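Long-range contacts in transcobalamin-1 (Homo sapiens, PDB 4KKI), which binds vitamin B12 (cobalamin) with femtomolar affinity, carrying it and shielding it from the acid of the stomach: residues K37-T42 against G279-P284; S184-A189 against T241-E246; I334-S339 against E424-R429; D398-E403 against V428-Y433. All blocks are in the same frame, centred on the assembly; numbering follows the deposited sequence.

Contact 1: K37-T42 against G279-P284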
loop_
_atom_site.group_PDB
_atom_site.type_symbol
_atom_site.label_atom_id
_atom_site.label_comp_id
_atom_site.label_asym_id
_atom_site.label_seq_id
_atom_site.Cartn_x
_atom_site.Cartn_y
_atom_site.Cartn_z
ATOM N N LYS A 37 1.225 -11.698 16.995
ATOM C CA LYS A 37 0.518 -10.898 18.002
ATOM C C LYS A 37 0.757 -9.380 17.921
ATOM O O LYS A 37 -0.198 -8.611 18.047
ATOM C CB LYS A 37 0.813 -11.410 19.420
ATOM C CG LYS A 37 -0.426 -11.716 20.258
ATOM C CD LYS A 37 -1.319 -10.492 20.416
ATOM C CE LYS A 37 -2.490 -10.756 21.356
ATOM N NZ LYS A 37 -2.056 -10.963 22.768
ATOM N N PRO A 38 2.020 -8.939 17.730
ATOM C CA PRO A 38 2.224 -7.487 17.625
ATOM C C PRO A 38 1.413 -6.858 16.498
ATOM O O PRO A 38 0.937 -5.731 16.644
ATOM C CB PRO A 38 3.720 -7.372 17.329
ATOM C CG PRO A 38 4.307 -8.561 17.996
ATOM C CD PRO A 38 3.308 -9.658 17.760
ATOM N N LEU A 39 1.251 -7.584 15.397
ATOM C CA LEU A 39 0.438 -7.104 14.288
ATOM C C LEU A 39 -1.002 -6.953 14.747
ATOM O O LEU A 39 -1.649 -5.942 14.473
ATOM C CB LEU A 39 0.500 -8.072 13.106
ATOM C CG LEU A 39 1.870 -8.375 12.500
ATOM C CD1 LEU A 39 1.715 -9.261 11.275
ATOM C CD2 LEU A 39 2.599 -7.092 12.149
ATOM N N LEU A 40 -1.492 -7.970 15.450
ATOM C CA LEU A 40 -2.855 -7.973 15.961
ATOM C C LEU A 40 -3.052 -6.815 16.933
ATOM O O LEU A 40 -4.011 -6.055 16.817
ATOM C CB LEU A 40 -3.174 -9.311 16.641
ATOM C CG LEU A 40 -2.997 -10.574 15.788
ATOM C CD1 LEU A 40 -3.242 -11.843 16.600
ATOM C CD2 LEU A 40 -3.908 -10.536 14.570
ATOM N N ASN A 41 -2.126 -6.676 17.879
ATOM C CA ASN A 41 -2.181 -5.591 18.852
ATOM C C ASN A 41 -2.219 -4.219 18.195
ATOM O O ASN A 41 -3.082 -3.406 18.509
ATOM C CB ASN A 41 -1.008 -5.677 19.832
ATOM C CG ASN A 41 -1.083 -6.904 20.717
ATOM O OD1 ASN A 41 -2.167 -7.420 20.990
ATOM N ND2 ASN A 41 0.071 -7.377 21.173
ATOM N N THR A 42 -1.290 -3.980 17.274
ATOM C CA THR A 42 -1.225 -2.727 16.526
ATOM C C THR A 42 -2.561 -2.357 15.872
ATOM O O THR A 42 -3.028 -1.225 15.991
ATOM C CB THR A 42 -0.124 -2.786 15.443
ATOM O OG1 THR A 42 1.165 -2.805 16.069
ATOM C CG2 THR A 42 -0.211 -1.586 14.518
ATOM N N GLY A 279 9.331 -4.551 16.298
ATOM C CA GLY A 279 8.371 -3.461 16.266
ATOM C C GLY A 279 8.385 -2.661 14.977
ATOM O O GLY A 279 8.004 -1.492 14.964
ATOM N N ALA A 280 8.816 -3.291 13.888
ATOM C CA ALA A 280 8.902 -2.607 12.600
ATOM C C ALA A 280 7.523 -2.290 12.027
ATOM O O ALA A 280 7.379 -1.391 11.200
ATOM C CB ALA A 280 9.707 -3.435 11.613
ATOM N N PHE A 281 6.513 -3.028 12.473
ATOM C CA PHE A 281 5.165 -2.869 11.944
ATOM C C PHE A 281 4.216 -2.205 12.936
ATOM O O PHE A 281 3.071 -2.628 13.095
ATOM C CB PHE A 281 4.610 -4.221 11.494
ATOM C CG PHE A 281 5.328 -4.802 10.312
ATOM C CD1 PHE A 281 4.916 -4.508 9.024
ATOM C CD2 PHE A 281 6.421 -5.633 10.488
ATOM C CE1 PHE A 281 5.577 -5.035 7.933
ATOM C CE2 PHE A 281 7.086 -6.165 9.399
ATOM C CZ PHE A 281 6.664 -5.865 8.120
ATOM N N SER A 282 4.697 -1.154 13.594
ATOM C CA SER A 282 3.892 -0.413 14.558
ATOM C C SER A 282 2.815 0.432 13.876
ATOM O O SER A 282 1.826 0.812 14.499
ATOM C CB SER A 282 4.786 0.474 15.426
ATOM O OG SER A 282 5.541 1.363 14.623
ATOM N N ASN A 283 3.014 0.732 12.597
ATOM C CA ASN A 283 2.006 1.445 11.820
ATOM C C ASN A 283 0.910 0.476 11.359
ATOM O O ASN A 283 1.199 -0.500 10.667
ATOM C CB ASN A 283 2.668 2.136 10.621
ATOM C CG ASN A 283 1.759 3.148 9.946
ATOM O OD1 ASN A 283 0.577 2.889 9.713
ATOM N ND2 ASN A 283 2.313 4.313 9.623
ATOM N N PRO A 284 -0.349 0.748 11.748
ATOM C CA PRO A 284 -1.503 -0.108 11.432
ATOM C C PRO A 284 -1.679 -0.381 9.940
ATOM O O PRO A 284 -2.171 -1.449 9.573
ATOM C CB PRO A 284 -2.699 0.696 11.972
ATOM C CG PRO A 284 -2.194 2.092 12.139
ATOM C CD PRO A 284 -0.751 1.945 12.503
#
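In the alpha6-alpha6 helical barrel of the N-terminal domain, the first turns of helix 37-45 pack against the short link that joins helix 265-277 to helix 284-294, with Leu39 and Thr42 meeting Phe281, Ser282 and Pro284. The link begins at Gly279, whose positive phi closes the preceding helix in a Schellman motif, and runs through a type I beta turn from Gly279 to Ser282. Leu39 uses one branch: its CD2 lies 3.6 Å from Phe281 CB, the two side chains side by side and pointing the same way. Around this pair, Ile276 and Val290 of the two helices that the link connects complete an apolar cluster. No hydrogen bond crosses between the segments, and the backbone of the link is met mainly by Thr42. With chi1 at -69°, the methyl CG2 of Thr42 swings away from its own backbone N, 3.1 Å from Ser282 O and 3.6 Å from Pro284 N. The hydroxyl turns back into its own helix instead, OG1 donating to Pro38 O at 3.0 Å. That carbonyl also accepts from Thr42 N, which reaches it from the opposite face of its plane. A glycine in place of Thr42 would probably open a gap beside the Ser282 carbonyl and leave Pro38 O with its backbone donor but without the hydroxyl. Farther along, Asn283 is the N-cap of helix 284-294, and its ND2 bonds Trp382 O. The proline that follows closes the contact, with Pro284 CD 4.1 Å from Thr42 CG2.

Contact 2: S184-A189 against T241-E246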
loop_
_atom_site.group_PDB
_atom_site.type_symbol
_atom_site.label_atom_id
_atom_site.label_comp_id
_atom_site.label_asym_id
_atom_site.label_seq_id
_atom_site.Cartn_x
_atom_site.Cartn_y
_atom_site.Cartn_z
ATOM N N SER A 184 8.750 0.462 -8.267
ATOM C CA SER A 184 7.866 0.347 -7.111
ATOM C C SER A 184 7.369 -1.085 -6.953
ATOM O O SER A 184 6.479 -1.531 -7.684
ATOM C CB SER A 184 6.681 1.310 -7.233
ATOM O OG SER A 184 5.789 1.161 -6.139
ATOM N N VAL A 185 7.944 -1.793 -5.994
ATOM C CA VAL A 185 7.582 -3.170 -5.717
ATOM C C VAL A 185 6.113 -3.285 -5.342
ATOM O O VAL A 185 5.420 -4.171 -5.805
ATOM C CB VAL A 185 8.454 -3.740 -4.587
ATOM C CG1 VAL A 185 8.001 -5.134 -4.194
ATOM C CG2 VAL A 185 9.908 -3.744 -5.009
ATOM N N ASP A 186 5.650 -2.369 -4.506
ATOM C CA ASP A 186 4.259 -2.355 -4.058
ATOM C C ASP A 186 3.318 -2.274 -5.254
ATOM O O ASP A 186 2.355 -3.036 -5.360
ATOM C CB ASP A 186 4.007 -1.157 -3.139
ATOM C CG ASP A 186 5.092 -0.977 -2.093
ATOM O OD1 ASP A 186 6.209 -0.560 -2.464
ATOM O OD2 ASP A 186 4.825 -1.238 -0.900
ATOM N N THR A 187 3.612 -1.342 -6.149
ATOM C CA THR A 187 2.825 -1.140 -7.355
ATOM C C THR A 187 2.871 -2.373 -8.253
ATOM O O THR A 187 1.835 -2.854 -8.713
ATOM C CB THR A 187 3.335 0.084 -8.129
ATOM O OG1 THR A 187 3.306 1.232 -7.273
ATOM C CG2 THR A 187 2.474 0.341 -9.348
ATOM N N GLY A 188 4.077 -2.880 -8.492
ATOM C CA GLY A 188 4.258 -4.079 -9.291
ATOM C C GLY A 188 3.532 -5.280 -8.709
ATOM O O GLY A 188 2.938 -6.070 -9.441
ATOM N N ALA A 189 3.573 -5.409 -7.386
ATOM C CA ALA A 189 2.932 -6.529 -6.709
ATOM C C ALA A 189 1.417 -6.462 -6.846
ATOM O O ALA A 189 0.771 -7.462 -7.162
ATOM C CB ALA A 189 3.333 -6.569 -5.237
ATOM N N THR A 241 11.035 -3.363 3.813
ATOM C CA THR A 241 10.258 -4.069 4.823
ATOM C C THR A 241 8.757 -3.974 4.561
ATOM O O THR A 241 8.009 -4.921 4.802
ATOM C CB THR A 241 10.545 -3.498 6.225
ATOM O OG1 THR A 241 11.934 -3.660 6.530
ATOM C CG2 THR A 241 9.712 -4.206 7.286
ATOM N N PHE A 242 8.328 -2.828 4.052
ATOM C CA PHE A 242 6.906 -2.533 3.946
ATOM C C PHE A 242 6.318 -2.841 2.570
ATOM O O PHE A 242 5.136 -2.603 2.330
ATOM C CB PHE A 242 6.647 -1.080 4.343
ATOM C CG PHE A 242 7.223 -0.714 5.682
ATOM C CD1 PHE A 242 6.650 -1.192 6.850
ATOM C CD2 PHE A 242 8.344 0.097 5.772
ATOM C CE1 PHE A 242 7.179 -0.865 8.086
ATOM C CE2 PHE A 242 8.877 0.432 7.005
ATOM C CZ PHE A 242 8.294 -0.049 8.164
ATOM N N SER A 243 7.140 -3.378 1.673
ATOM C CA SER A 243 6.653 -3.821 0.370
ATOM C C SER A 243 6.710 -5.341 0.265
ATOM O O SER A 243 6.205 -5.926 -0.689
ATOM C CB SER A 243 7.472 -3.194 -0.760
ATOM O OG SER A 243 8.820 -3.636 -0.725
ATOM N N THR A 244 7.326 -5.975 1.256
ATOM C CA THR A 244 7.562 -7.414 1.214
ATOM C C THR A 244 6.279 -8.239 1.312
ATOM O O THR A 244 6.117 -9.236 0.605
ATOM C CB THR A 244 8.532 -7.843 2.322
ATOM O OG1 THR A 244 9.803 -7.213 2.111
ATOM C CG2 THR A 244 8.718 -9.345 2.315
ATOM N N GLY A 245 5.371 -7.814 2.184
ATOM C CA GLY A 245 4.139 -8.544 2.433
ATOM C C GLY A 245 3.299 -8.748 1.187
ATOM O O GLY A 245 2.872 -9.862 0.890
ATOM N N GLU A 246 3.069 -7.670 0.448
ATOM C CA GLU A 246 2.275 -7.756 -0.767
ATOM C C GLU A 246 3.090 -8.309 -1.934
ATOM O O GLU A 246 2.532 -8.861 -2.880
ATOM C CB GLU A 246 1.633 -6.404 -1.093
ATOM C CG GLU A 246 0.676 -5.935 0.003
ATOM C CD GLU A 246 -0.135 -4.710 -0.380
ATOM O OE1 GLU A 246 0.377 -3.855 -1.133
ATOM O OE2 GLU A 246 -1.295 -4.605 0.076
HETATM O O HOH W 1 3.211 -3.488 -0.407
#
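Ser243 and Asp186 meet where two helix starts converge, the CB of the serine resting against the carboxylate of the aspartate. Ser243 CB is 3.3 Å from Asp186 OD2 and nearly as close to OD1, a carbon against both oxygens with no hydrogen bond between the two residues. The hydroxyl of Ser243 is turned elsewhere: chi1 of 65° sets OG between its own backbone N and carbonyl carbon, where it bonds Ile238 O and Asn240 N in the loop before it. Ser243 OG also lies 3.9 Å from Val185 CG1. The polar end of the aspartate has other partners: OD2 bonds the N29 amide nitrogen of cyanocobalamin. Segment 184-189 is the first turn of helix 185-203, with Ser184 as its N-cap, and 241-246 is the loop running into helix 244-252; both belong to the alpha6-alpha6 barrel and help to line the cobalamin pocket. The third main residue, Glu246, comes to the same spot from the second helix. A water sits between the acids, 2.8 Å from Asp186 OD2 and 2.9 Å from Glu246 OE1, and donates toward both, though it has more acceptors around it than protons. The two carboxylate oxygens themselves stand 5.2 Å apart, so this water probably eases the approach of like charges. Glu246 OE1 also bonds the hydroxyl of Tyr145, another residue of the cobalamin site. One turn beyond Asp186 the helices pack through a methyl and a carbonyl, Ala189 CB lying 3.4 Å from Glu246 O.

Contact 3: I334-S339 against E424-R429. With NAG (2-acetamido-2-deoxy-beta-D-glucopyranose), chain H.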
loop_
_atom_site.group_PDB
_atom_site.type_symbol
_atom_site.label_atom_id
_atom_site.label_comp_id
_atom_site.label_asym_id
_atom_site.label_seq_id
_atom_site.Cartn_x
_atom_site.Cartn_y
_atom_site.Cartn_z
ATOM N N ILE A 334 20.289 14.906 20.754
ATOM C CA ILE A 334 20.990 14.443 19.576
ATOM C C ILE A 334 21.026 15.531 18.507
ATOM O O ILE A 334 20.182 16.414 18.487
ATOM C CB ILE A 334 20.398 13.091 19.101
ATOM C CG1 ILE A 334 21.514 12.085 18.866
ATOM C CG2 ILE A 334 19.471 13.222 17.895
ATOM C CD1 ILE A 334 21.570 11.016 19.928
ATOM N N SER A 335 22.017 15.466 17.632
ATOM C CA SER A 335 22.176 16.481 16.594
ATOM C C SER A 335 22.312 15.878 15.199
ATOM O O SER A 335 22.948 14.838 15.018
ATOM C CB SER A 335 23.373 17.387 16.893
ATOM O OG SER A 335 23.079 18.284 17.949
ATOM N N VAL A 336 21.712 16.544 14.214
ATOM C CA VAL A 336 21.722 16.063 12.836
ATOM C C VAL A 336 21.947 17.194 11.833
ATOM O O VAL A 336 21.794 18.370 12.160
ATOM C CB VAL A 336 20.391 15.373 12.474
ATOM C CG1 VAL A 336 20.223 14.078 13.255
ATOM C CG2 VAL A 336 19.224 16.316 12.728
ATOM N N ASN A 337 22.303 16.823 10.609
ATOM C CA ASN A 337 22.436 17.783 9.520
ATOM C C ASN A 337 21.162 17.819 8.677
ATOM O O ASN A 337 21.029 17.079 7.702
ATOM C CB ASN A 337 23.648 17.435 8.649
ATOM C CG ASN A 337 23.833 18.396 7.485
ATOM O OD1 ASN A 337 23.486 19.575 7.573
ATOM N ND2 ASN A 337 24.375 17.886 6.381
ATOM N N TYR A 338 20.227 18.682 9.062
ATOM C CA TYR A 338 18.952 18.803 8.362
ATOM C C TYR A 338 19.030 19.771 7.189
ATOM O O TYR A 338 19.383 20.939 7.357
ATOM C CB TYR A 338 17.855 19.254 9.326
ATOM C CG TYR A 338 16.502 19.454 8.680
ATOM C CD1 TYR A 338 15.758 18.370 8.231
ATOM C CD2 TYR A 338 15.962 20.726 8.531
ATOM C CE1 TYR A 338 14.520 18.546 7.648
ATOM C CE2 TYR A 338 14.723 20.911 7.948
ATOM C CZ TYR A 338 14.005 19.817 7.509
ATOM O OH TYR A 338 12.770 19.992 6.929
ATOM N N SER A 339 18.688 19.283 6.003
ATOM C CA SER A 339 18.737 20.110 4.807
ATOM C C SER A 339 17.452 20.024 3.990
ATOM O O SER A 339 16.791 18.986 3.955
ATOM C CB SER A 339 19.944 19.735 3.942
ATOM O OG SER A 339 19.848 18.402 3.477
ATOM N N GLU A 424 23.282 12.196 11.656
ATOM C CA GLU A 424 22.584 11.819 10.433
ATOM C C GLU A 424 22.404 13.004 9.488
ATOM O O GLU A 424 22.029 14.097 9.909
ATOM C CB GLU A 424 21.222 11.204 10.759
ATOM C CG GLU A 424 21.127 9.719 10.462
ATOM C CD GLU A 424 19.715 9.187 10.602
ATOM O OE1 GLU A 424 19.332 8.305 9.806
ATOM O OE2 GLU A 424 18.989 9.649 11.506
ATOM N N ASN A 425 22.680 12.779 8.206
ATOM C CA ASN A 425 22.411 13.778 7.179
ATOM C C ASN A 425 20.965 13.698 6.695
ATOM O O ASN A 425 20.681 13.103 5.657
ATOM C CB ASN A 425 23.366 13.611 5.993
ATOM C CG ASN A 425 24.807 13.900 6.360
ATOM O OD1 ASN A 425 25.088 14.771 7.183
ATOM N ND2 ASN A 425 25.731 13.168 5.748
ATOM N N LEU A 426 20.055 14.293 7.460
ATOM C CA LEU A 426 18.639 14.288 7.112
ATOM C C LEU A 426 18.348 15.295 6.008
ATOM O O LEU A 426 18.859 16.414 6.024
ATOM C CB LEU A 426 17.790 14.612 8.337
ATOM C CG LEU A 426 18.038 13.722 9.551
ATOM C CD1 LEU A 426 17.133 14.139 10.693
ATOM C CD2 LEU A 426 17.822 12.261 9.190
ATOM N N GLU A 427 17.515 14.900 5.053
ATOM C CA GLU A 427 17.221 15.767 3.923
ATOM C C GLU A 427 15.796 15.595 3.422
ATOM O O GLU A 427 15.299 14.476 3.300
ATOM C CB GLU A 427 18.208 15.499 2.786
ATOM C CG GLU A 427 17.969 16.329 1.537
ATOM C CD GLU A 427 18.958 16.009 0.435
ATOM O OE1 GLU A 427 19.962 15.322 0.719
ATOM O OE2 GLU A 427 18.730 16.438 -0.715
ATOM N N VAL A 428 15.138 16.715 3.144
ATOM C CA VAL A 428 13.862 16.693 2.449
ATOM C C VAL A 428 14.074 17.278 1.058
ATOM O O VAL A 428 14.433 18.447 0.917
ATOM C CB VAL A 428 12.786 17.491 3.194
ATOM C CG1 VAL A 428 11.431 17.257 2.548
ATOM C CG2 VAL A 428 12.753 17.088 4.660
ATOM N N ARG A 429 13.851 16.459 0.035
ATOM C CA ARG A 429 14.239 16.801 -1.329
ATOM C C ARG A 429 13.051 16.922 -2.285
ATOM O O ARG A 429 12.178 16.058 -2.322
ATOM C CB ARG A 429 15.229 15.755 -1.853
ATOM C CG ARG A 429 15.648 15.925 -3.305
ATOM C CD ARG A 429 16.602 14.813 -3.724
ATOM N NE ARG A 429 17.757 14.719 -2.832
ATOM C CZ ARG A 429 18.700 13.785 -2.918
ATOM N NH1 ARG A 429 18.635 12.855 -3.859
ATOM N NH2 ARG A 429 19.712 13.782 -2.060
HETATM C C1 NAG H . 25.094 18.908 5.664
HETATM C C2 NAG H . 26.513 18.461 5.322
HETATM C C3 NAG H . 27.264 19.562 4.588
HETATM C C4 NAG H . 26.457 20.030 3.387
HETATM C C5 NAG H . 25.028 20.377 3.786
HETATM C C6 NAG H . 24.209 20.694 2.542
HETATM C C7 NAG H . 27.900 16.910 6.565
HETATM C C8 NAG H . 29.072 16.850 7.500
HETATM N N2 NAG H . 27.238 18.063 6.516
HETATM O O3 NAG H . 28.515 19.078 4.155
HETATM O O4 NAG H . 27.070 21.166 2.817
HETATM O O5 NAG H . 24.413 19.316 4.492
HETATM O O6 NAG H . 22.864 20.893 2.907
HETATM O O7 NAG H . 27.591 15.929 5.888
#
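Leu426 O is gripped twice by Ser339: firmly by the backbone N at 2.9 Å, and weakly by the hydroxyl OG at 3.4 Å. With chi1 of 63°, OG sits between the serine's own N and carbonyl carbon, which also brings it against Glu427 CG. Val428 N returns a bond to Ser339 O at 2.9 Å, nearly in line with the C=O, and two residues earlier on each segment Asn337 N donates to Glu424 O at 2.8 Å. Together they make a parallel strand pair. On one side of it Val336 CG2 touches Leu426 CD1 at 3.6 Å, and the edge of the Tyr338 ring faces Leu426 CB. Across from these, Asn337 ND2 carries an N-linked sugar and gives a weak bond to Asn425 OD1, 3.3 Å away. The Glu427 carboxylate is held side-on by NE and NH2 of Arg429, which come from above its plane, and by a salt bridge to Arg341. The pair forms the middle of the mixed sheet of the C-terminal beta domain: strand 345-353 lies beside 333-341, strand 400-406 beside 426-432, and helix 358-368 covers Tyr338 and Val428.

Contact 4: D398-E403 against V428-Y433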
loop_
_atom_site.group_PDB
_atom_site.type_symbol
_atom_site.label_atom_id
_atom_site.label_comp_id
_atom_site.label_asym_id
_atom_site.label_seq_id
_atom_site.Cartn_x
_atom_site.Cartn_y
_atom_site.Cartn_z
ATOM N N ASP A 398 2.076 17.080 -12.118
ATOM C CA ASP A 398 3.468 17.422 -12.381
ATOM C C ASP A 398 4.396 16.282 -11.972
ATOM O O ASP A 398 5.592 16.312 -12.262
ATOM C CB ASP A 398 3.863 18.707 -11.647
ATOM C CG ASP A 398 3.106 19.922 -12.149
ATOM O OD1 ASP A 398 2.686 19.921 -13.326
ATOM O OD2 ASP A 398 2.930 20.878 -11.364
ATOM N N ARG A 399 3.832 15.283 -11.295
ATOM C CA ARG A 399 4.585 14.117 -10.837
ATOM C C ARG A 399 5.730 14.533 -9.915
ATOM O O ARG A 399 6.822 13.968 -9.963
ATOM C CB ARG A 399 5.100 13.301 -12.031
ATOM C CG ARG A 399 4.043 13.058 -13.103
ATOM C CD ARG A 399 4.574 12.258 -14.286
ATOM N NE ARG A 399 4.584 10.821 -14.025
ATOM C CZ ARG A 399 5.685 10.099 -13.858
ATOM N NH1 ARG A 399 6.875 10.678 -13.930
ATOM N NH2 ARG A 399 5.598 8.797 -13.624
ATOM N N THR A 400 5.466 15.527 -9.073
ATOM C CA THR A 400 6.467 16.052 -8.155
ATOM C C THR A 400 6.077 15.775 -6.710
ATOM O O THR A 400 4.892 15.709 -6.385
ATOM C CB THR A 400 6.633 17.571 -8.320
ATOM O OG1 THR A 400 5.404 18.224 -7.978
ATOM C CG2 THR A 400 7.006 17.918 -9.751
ATOM N N TYR A 401 7.074 15.622 -5.842
ATOM C CA TYR A 401 6.814 15.385 -4.426
ATOM C C TYR A 401 8.039 15.669 -3.563
ATOM O O TYR A 401 9.147 15.828 -4.071
ATOM C CB TYR A 401 6.353 13.946 -4.198
ATOM C CG TYR A 401 7.460 12.918 -4.280
ATOM C CD1 TYR A 401 8.032 12.578 -5.499
ATOM C CD2 TYR A 401 7.925 12.278 -3.137
ATOM C CE1 TYR A 401 9.041 11.635 -5.578
ATOM C CE2 TYR A 401 8.932 11.333 -3.205
ATOM C CZ TYR A 401 9.487 11.015 -4.429
ATOM O OH TYR A 401 10.489 10.076 -4.503
ATOM N N TRP A 402 7.825 15.730 -2.253
ATOM C CA TRP A 402 8.922 15.895 -1.308
ATOM C C TRP A 402 9.406 14.530 -0.830
ATOM O O TRP A 402 8.622 13.721 -0.332
ATOM C CB TRP A 402 8.497 16.765 -0.122
ATOM C CG TRP A 402 8.228 18.194 -0.492
ATOM C CD1 TRP A 402 7.008 18.776 -0.690
ATOM C CD2 TRP A 402 9.201 19.223 -0.711
ATOM N NE1 TRP A 402 7.161 20.101 -1.018
ATOM C CE2 TRP A 402 8.502 20.402 -1.037
ATOM C CE3 TRP A 402 10.600 19.263 -0.663
ATOM C CZ2 TRP A 402 9.145 21.606 -1.313
ATOM C CZ3 TRP A 402 11.240 20.460 -0.938
ATOM C CH2 TRP A 402 10.514 21.614 -1.260
ATOM N N GLU A 403 10.701 14.282 -0.991
ATOM C CA GLU A 403 11.292 12.996 -0.638
ATOM C C GLU A 403 12.124 13.110 0.635
ATOM O O GLU A 403 12.876 14.068 0.814
ATOM C CB GLU A 403 12.158 12.486 -1.791
ATOM C CG GLU A 403 12.748 11.105 -1.580
ATOM C CD GLU A 403 13.711 10.715 -2.686
ATOM O OE1 GLU A 403 14.001 9.509 -2.829
ATOM O OE2 GLU A 403 14.182 11.618 -3.413
ATOM N N VAL A 428 15.138 16.715 3.144
ATOM C CA VAL A 428 13.862 16.693 2.449
ATOM C C VAL A 428 14.074 17.278 1.058
ATOM O O VAL A 428 14.433 18.447 0.917
ATOM C CB VAL A 428 12.786 17.491 3.194
ATOM C CG1 VAL A 428 11.431 17.257 2.548
ATOM C CG2 VAL A 428 12.753 17.088 4.660
ATOM N N ARG A 429 13.851 16.459 0.035
ATOM C CA ARG A 429 14.239 16.801 -1.329
ATOM C C ARG A 429 13.051 16.922 -2.285
ATOM O O ARG A 429 12.178 16.058 -2.322
ATOM C CB ARG A 429 15.229 15.755 -1.853
ATOM C CG ARG A 429 15.648 15.925 -3.305
ATOM C CD ARG A 429 16.602 14.813 -3.724
ATOM N NE ARG A 429 17.757 14.719 -2.832
ATOM C CZ ARG A 429 18.700 13.785 -2.918
ATOM N NH1 ARG A 429 18.635 12.855 -3.859
ATOM N NH2 ARG A 429 19.712 13.782 -2.060
ATOM N N TRP A 430 13.034 18.002 -3.058
ATOM C CA TRP A 430 12.036 18.189 -4.104
ATOM C C TRP A 430 12.350 17.260 -5.276
ATOM O O TRP A 430 13.391 17.396 -5.914
ATOM C CB TRP A 430 12.038 19.649 -4.559
ATOM C CG TRP A 430 11.040 19.965 -5.621
ATOM C CD1 TRP A 430 11.300 20.236 -6.933
ATOM C CD2 TRP A 430 9.619 20.047 -5.467
ATOM N NE1 TRP A 430 10.129 20.484 -7.604
ATOM C CE2 TRP A 430 9.082 20.374 -6.728
ATOM C CE3 TRP A 430 8.749 19.879 -4.384
ATOM C CZ2 TRP A 430 7.714 20.536 -6.937
ATOM C CZ3 TRP A 430 7.390 20.039 -4.594
ATOM C CH2 TRP A 430 6.885 20.362 -5.862
ATOM N N SER A 431 11.456 16.314 -5.554
ATOM C CA SER A 431 11.758 15.258 -6.520
ATOM C C SER A 431 10.631 14.972 -7.513
ATOM O O SER A 431 9.489 15.383 -7.313
ATOM C CB SER A 431 12.130 13.968 -5.785
ATOM O OG SER A 431 13.139 14.204 -4.820
ATOM N N LYS A 432 10.971 14.256 -8.581
ATOM C CA LYS A 432 10.005 13.875 -9.604
ATOM C C LYS A 432 9.805 12.363 -9.584
ATOM O O LYS A 432 10.584 11.639 -8.965
ATOM C CB LYS A 432 10.502 14.292 -10.991
ATOM C CG LYS A 432 11.223 15.632 -11.043
ATOM C CD LYS A 432 10.274 16.799 -10.837
ATOM C CE LYS A 432 10.954 18.124 -11.154
ATOM N NZ LYS A 432 12.186 18.326 -10.343
ATOM N N TYR A 433 8.765 11.886 -10.265
ATOM C CA TYR A 433 8.577 10.448 -10.438
ATOM C C TYR A 433 9.430 9.972 -11.610
ATOM O O TYR A 433 9.703 8.779 -11.744
ATOM C CB TYR A 433 7.112 10.095 -10.721
ATOM C CG TYR A 433 6.096 10.542 -9.690
ATOM C CD1 TYR A 433 6.479 10.956 -8.420
ATOM C CD2 TYR A 433 4.739 10.535 -9.993
ATOM C CE1 TYR A 433 5.538 11.363 -7.489
ATOM C CE2 TYR A 433 3.795 10.937 -9.072
ATOM C CZ TYR A 433 4.197 11.350 -7.823
ATOM O OH TYR A 433 3.250 11.750 -6.910
HETATM O O HOH W 2 2.473 14.432 -5.793
#
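Trp402 and Trp430 meet edge-to-face across an antiparallel strand pair of the C-terminal beta domain. The six-membered ring of Trp430 turns its edge to the Trp402 face, the planes at 64°, with Trp430 CE3 3.4 Å from Trp402 CE2. Trp430 CB adds an off-centre CH-pi contact to the same indole, whose NE1 bonds Leu392 O. Were Trp402 an alanine, the Trp430 edge would probably lose the face it leans on, a gap would open beside Val428 CG1, and Leu392 O would lose its indole donor. The far end of Trp430 lies obliquely by Thr400, whose OG1 is 3.4 Å from Trp430 CH2. On the other side of the sheet Ser431 OG donates to Glu403 OE2 at 3.1 Å, and the Tyr401 and Tyr433 rings meet obliquely, Tyr401 CD1 lying 3.4 Å from Tyr433 CE1. Arg399 is bent at chi3 (82°), which lays one face of its guanidinium over Tyr433 CB, the guanidinium and phenol planes 81° apart. Cobalamin bonds this segment pair at two separate points, Trp402 O and Tyr433 OH. At the Tyr433 end a water links the two segments, 2.8 Å from Thr400 O and 3.0 Å from Tyr433 OH.

How the contacts relate
Contacts 1 and 2 belong to the N-terminal alpha domain, contacts 3 and 4 to the C-terminal beta domain. Along the chain, contact 2 forms between the two segments of contact 1, and both are complete before the beta domain begins. Their centres are 18 Å apart, yet they touch where the Phe281 ring packs on Thr241 and Phe242. Contacts 3 and 4, with centres 17 Å apart, share Val428 and Arg429: strand 426-432 lies between 333-341 on one edge and 400-406 on the other. Cobalamin lies between the domains, bonded by contact 2 from one side and contact 4 from the other; the nearest atoms of contacts 2 and 4 are about 9 Å apart.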